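Local structure of S-M checkpoint control protein rad4 (Schizosaccharomyces pombe, 4BMD) at residues Ser48-Val53 with Phe67-Val72. The protein acts in DNA replication and in the checkpoint coupling S phase to mitosis, as an adaptor whose third and fourth BRCT domains make up this chain. Residues are numbered along the deposited sequence; the frame is centred on the assembly and turned at random.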
ATOM      1  N   SER A  48     -10.180 -15.417  21.612  1.00 54.36           N
ATOM      2  CA  SER A  48     -10.751 -14.116  21.955  1.00 44.42           C
ATOM      3  C   SER A  48      -9.680 -13.109  22.372  1.00 34.43           C
ATOM      4  O   SER A  48      -9.913 -11.902  22.360  1.00 48.69           O
ATOM      5  CB  SER A  48     -11.797 -14.267  23.063  1.00 56.89           C
ATOM      6  OG  SER A  48     -11.248 -14.909  24.201  1.00 60.18           O
ATOM      7  N   THR A  49      -8.508 -13.617  22.740  1.00 39.53           N
ATOM      8  CA  THR A  49      -7.387 -12.775  23.140  1.00 50.00           C
ATOM      9  C   THR A  49      -6.859 -11.953  21.962  1.00 55.01           C
ATOM     10  O   THR A  49      -6.441 -10.806  22.131  1.00 56.41           O
ATOM     11  CB  THR A  49      -6.237 -13.624  23.724  1.00 50.70           C
ATOM     12  OG1 THR A  49      -6.733 -14.423  24.805  1.00 54.94           O
ATOM     13  CG2 THR A  49      -5.110 -12.737  24.231  1.00 48.21           C
ATOM     14  N   ILE A  50      -6.893 -12.548  20.772  1.00 47.60           N
ATOM     15  CA  ILE A  50      -6.367 -11.914  19.565  1.00 48.34           C
ATOM     16  C   ILE A  50      -7.048 -10.585  19.249  1.00 48.17           C
ATOM     17  O   ILE A  50      -8.275 -10.506  19.172  1.00 39.63           O
ATOM     18  CB  ILE A  50      -6.494 -12.845  18.342  1.00 40.95           C
ATOM     19  CG1 ILE A  50      -5.700 -14.133  18.565  1.00 40.28           C
ATOM     20  CG2 ILE A  50      -6.014 -12.140  17.081  1.00 33.64           C
ATOM     21  CD1 ILE A  50      -4.221 -13.904  18.794  1.00 38.93           C
ATOM     22  N   ASP A  51      -6.242  -9.543  19.070  1.00 47.49           N
ATOM     23  CA  ASP A  51      -6.756  -8.226  18.717  1.00 45.52           C
ATOM     24  C   ASP A  51      -6.672  -7.981  17.214  1.00 47.94           C
ATOM     25  O   ASP A  51      -7.595  -7.434  16.617  1.00 40.99           O
ATOM     26  CB  ASP A  51      -5.999  -7.129  19.467  1.00 46.68           C
ATOM     27  CG  ASP A  51      -6.239  -7.175  20.962  1.00 55.26           C
ATOM     28  OD1 ASP A  51      -7.270  -6.631  21.414  1.00 57.20           O
ATOM     29  OD2 ASP A  51      -5.398  -7.751  21.684  1.00 58.35           O
ATOM     30  N   PHE A  52      -5.562  -8.386  16.606  1.00 43.04           N
ATOM     31  CA  PHE A  52      -5.371  -8.204  15.171  1.00 37.84           C
ATOM     32  C   PHE A  52      -4.717  -9.419  14.525  1.00 41.41           C
ATOM     33  O   PHE A  52      -3.812 -10.026  15.096  1.00 36.70           O
ATOM     34  CB  PHE A  52      -4.518  -6.964  14.889  1.00 38.96           C
ATOM     35  CG  PHE A  52      -5.159  -5.674  15.310  1.00 43.19           C
ATOM     36  CD1 PHE A  52      -6.080  -5.044  14.489  1.00 38.77           C
ATOM     37  CD2 PHE A  52      -4.837  -5.088  16.523  1.00 46.85           C
ATOM     38  CE1 PHE A  52      -6.670  -3.855  14.872  1.00 47.01           C
ATOM     39  CE2 PHE A  52      -5.424  -3.900  16.913  1.00 44.48           C
ATOM     40  CZ  PHE A  52      -6.343  -3.282  16.086  1.00 44.24           C
ATOM     41  N   VAL A  53      -5.184  -9.766  13.331  1.00 34.19           N
ATOM     42  CA  VAL A  53      -4.534 -10.785  12.518  1.00 36.69           C
ATOM     43  C   VAL A  53      -3.666 -10.098  11.471  1.00 35.41           C
ATOM     44  O   VAL A  53      -4.147  -9.253  10.715  1.00 34.89           O
ATOM     45  CB  VAL A  53      -5.560 -11.698  11.820  1.00 35.84           C
ATOM     46  CG1 VAL A  53      -4.871 -12.590  10.798  1.00 30.42           C
ATOM     47  CG2 VAL A  53      -6.315 -12.533  12.845  1.00 38.11           C
ATOM     48  N   PHE A  67     -11.233 -14.949   8.649  1.00 44.84           N
ATOM     49  CA  PHE A  67     -10.827 -14.532   9.984  1.00 52.51           C
ATOM     50  C   PHE A  67     -11.960 -13.810  10.703  1.00 53.92           C
ATOM     51  O   PHE A  67     -12.557 -12.879  10.163  1.00 53.26           O
ATOM     52  CB  PHE A  67      -9.594 -13.625   9.923  1.00 42.92           C
ATOM     53  CG  PHE A  67      -8.334 -14.334   9.511  1.00 45.11           C
ATOM     54  CD1 PHE A  67      -7.652 -15.139  10.408  1.00 40.81           C
ATOM     55  CD2 PHE A  67      -7.827 -14.186   8.232  1.00 44.15           C
ATOM     56  CE1 PHE A  67      -6.490 -15.790  10.034  1.00 40.05           C
ATOM     57  CE2 PHE A  67      -6.666 -14.832   7.851  1.00 35.83           C
ATOM     58  CZ  PHE A  67      -5.998 -15.635   8.754  1.00 41.49           C
ATOM     59  N   SER A  68     -12.250 -14.244  11.925  1.00 59.06           N
ATOM     60  CA  SER A  68     -13.267 -13.595  12.742  0.58 52.05           C
ATOM     61  C   SER A  68     -12.642 -12.480  13.572  1.00 47.23           C
ATOM     62  O   SER A  68     -13.089 -12.187  14.680  1.00 52.01           O
ATOM     63  CB  SER A  68     -13.957 -14.615  13.648  0.58 55.63           C
ATOM     64  OG  SER A  68     -14.578 -15.635  12.884  0.58 53.44           O
ATOM     65  N   PHE A  69     -11.601 -11.864  13.020  1.00 49.20           N
ATOM     66  CA  PHE A  69     -10.875 -10.792  13.682  1.00 48.04           C
ATOM     67  C   PHE A  69     -10.562  -9.711  12.659  1.00 47.37           C
ATOM     68  O   PHE A  69     -10.531  -9.987  11.459  1.00 52.39           O
ATOM     69  CB  PHE A  69      -9.569 -11.329  14.270  1.00 47.24           C
ATOM     70  CG  PHE A  69      -9.753 -12.503  15.187  1.00 46.09           C
ATOM     71  CD1 PHE A  69      -9.970 -12.312  16.540  1.00 46.71           C
ATOM     72  CD2 PHE A  69      -9.705 -13.798  14.696  1.00 47.62           C
ATOM     73  CE1 PHE A  69     -10.140 -13.388  17.385  1.00 49.25           C
ATOM     74  CE2 PHE A  69      -9.874 -14.880  15.539  1.00 49.28           C
ATOM     75  CZ  PHE A  69     -10.091 -14.675  16.885  1.00 39.24           C
ATOM     76  N   PRO A  70     -10.339  -8.470  13.122  1.00 49.73           N
ATOM     77  CA  PRO A  70      -9.891  -7.427  12.194  1.00 51.86           C
ATOM     78  C   PRO A  70      -8.554  -7.808  11.569  1.00 51.95           C
ATOM     79  O   PRO A  70      -7.601  -8.129  12.281  1.00 36.43           O
ATOM     80  CB  PRO A  70      -9.743  -6.190  13.089  1.00 50.75           C
ATOM     81  CG  PRO A  70      -9.704  -6.710  14.484  1.00 48.52           C
ATOM     82  CD  PRO A  70     -10.531  -7.953  14.486  1.00 48.13           C
ATOM     83  N   THR A  71      -8.497  -7.782  10.243  1.00 43.96           N
ATOM     84  CA  THR A  71      -7.330  -8.255   9.514  1.00 34.82           C
ATOM     85  C   THR A  71      -6.579  -7.112   8.843  1.00 32.70           C
ATOM     86  O   THR A  71      -7.169  -6.304   8.128  1.00 45.63           O
ATOM     87  CB  THR A  71      -7.734  -9.293   8.451  1.00 43.44           C
ATOM     88  OG1 THR A  71      -8.335 -10.424   9.092  1.00 41.33           O
ATOM     89  CG2 THR A  71      -6.523  -9.751   7.662  1.00 44.07           C
ATOM     90  N   VAL A  72      -5.275  -7.049   9.087  1.00 33.53           N
ATOM     91  CA  VAL A  72      -4.421  -6.032   8.485  1.00 33.15           C
ATOM     92  C   VAL A  72      -3.137  -6.674   7.972  1.00 32.47           C
ATOM     93  O   VAL A  72      -2.847  -7.828   8.286  1.00 35.83           O
ATOM     94  CB  VAL A  72      -4.037  -4.944   9.506  1.00 32.49           C
ATOM     95  CG1 VAL A  72      -5.274  -4.231  10.029  1.00 33.18           C
ATOM     96  CG2 VAL A  72      -3.244  -5.551  10.652  1.00 34.25           C
TER
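With CG1 of Val53 anti to the backbone N (chi1 170°) and CG of Phe67 anti to its own carbonyl carbon, the valine methyl comes to lie over the centre of the phenyl face, 3.7 Å from CG1 to the ring centroid of Phe67. The other branch, CG2, reaches both CD1 of Phe67 and CB of Phe69, each at 3.8 Å. A beta-branched residue suits this place: its two methyls fill the corner between the two phenylalanines while its backbone stays extended. Farther back along the chain, Ile50 meets one face of the Phe69 ring, with CB 4.2 Å from the centroid and CG2 offset toward the rim.

Two nearly straight backbone hydrogen bonds grip Val53 on both of its polar atoms: its N donates to O of Pro70 (3.1 Å), and its O accepts from N of Val72 (3.0 Å). They join neighbouring parallel strands, 52-55 and 71-73, of the four-stranded sheet with order 2-1-3-4 that forms the core of a BRCT domain, here BRCT 3; strand 71-73 is the outermost on this side. The Val53 side chain also touches Tyr19 on the inner strand 17-20, and the Phe67 ring meets that of Tyr21 edge-to-face.

Pro70 has no N-H to give, yet its carbonyl serves the sheet just where strand 71-73 begins. CG of its ring meets CD1 of Phe52 at 4.0 Å, the side chains crossing at about a right angle. The Phe52 ring also meets that of Trp76, in the helix that follows. The Asp51 side chain leaves the backbone on the side away from 67-72, and its OD2 accepts a hydrogen bond from the backbone N of Thr17.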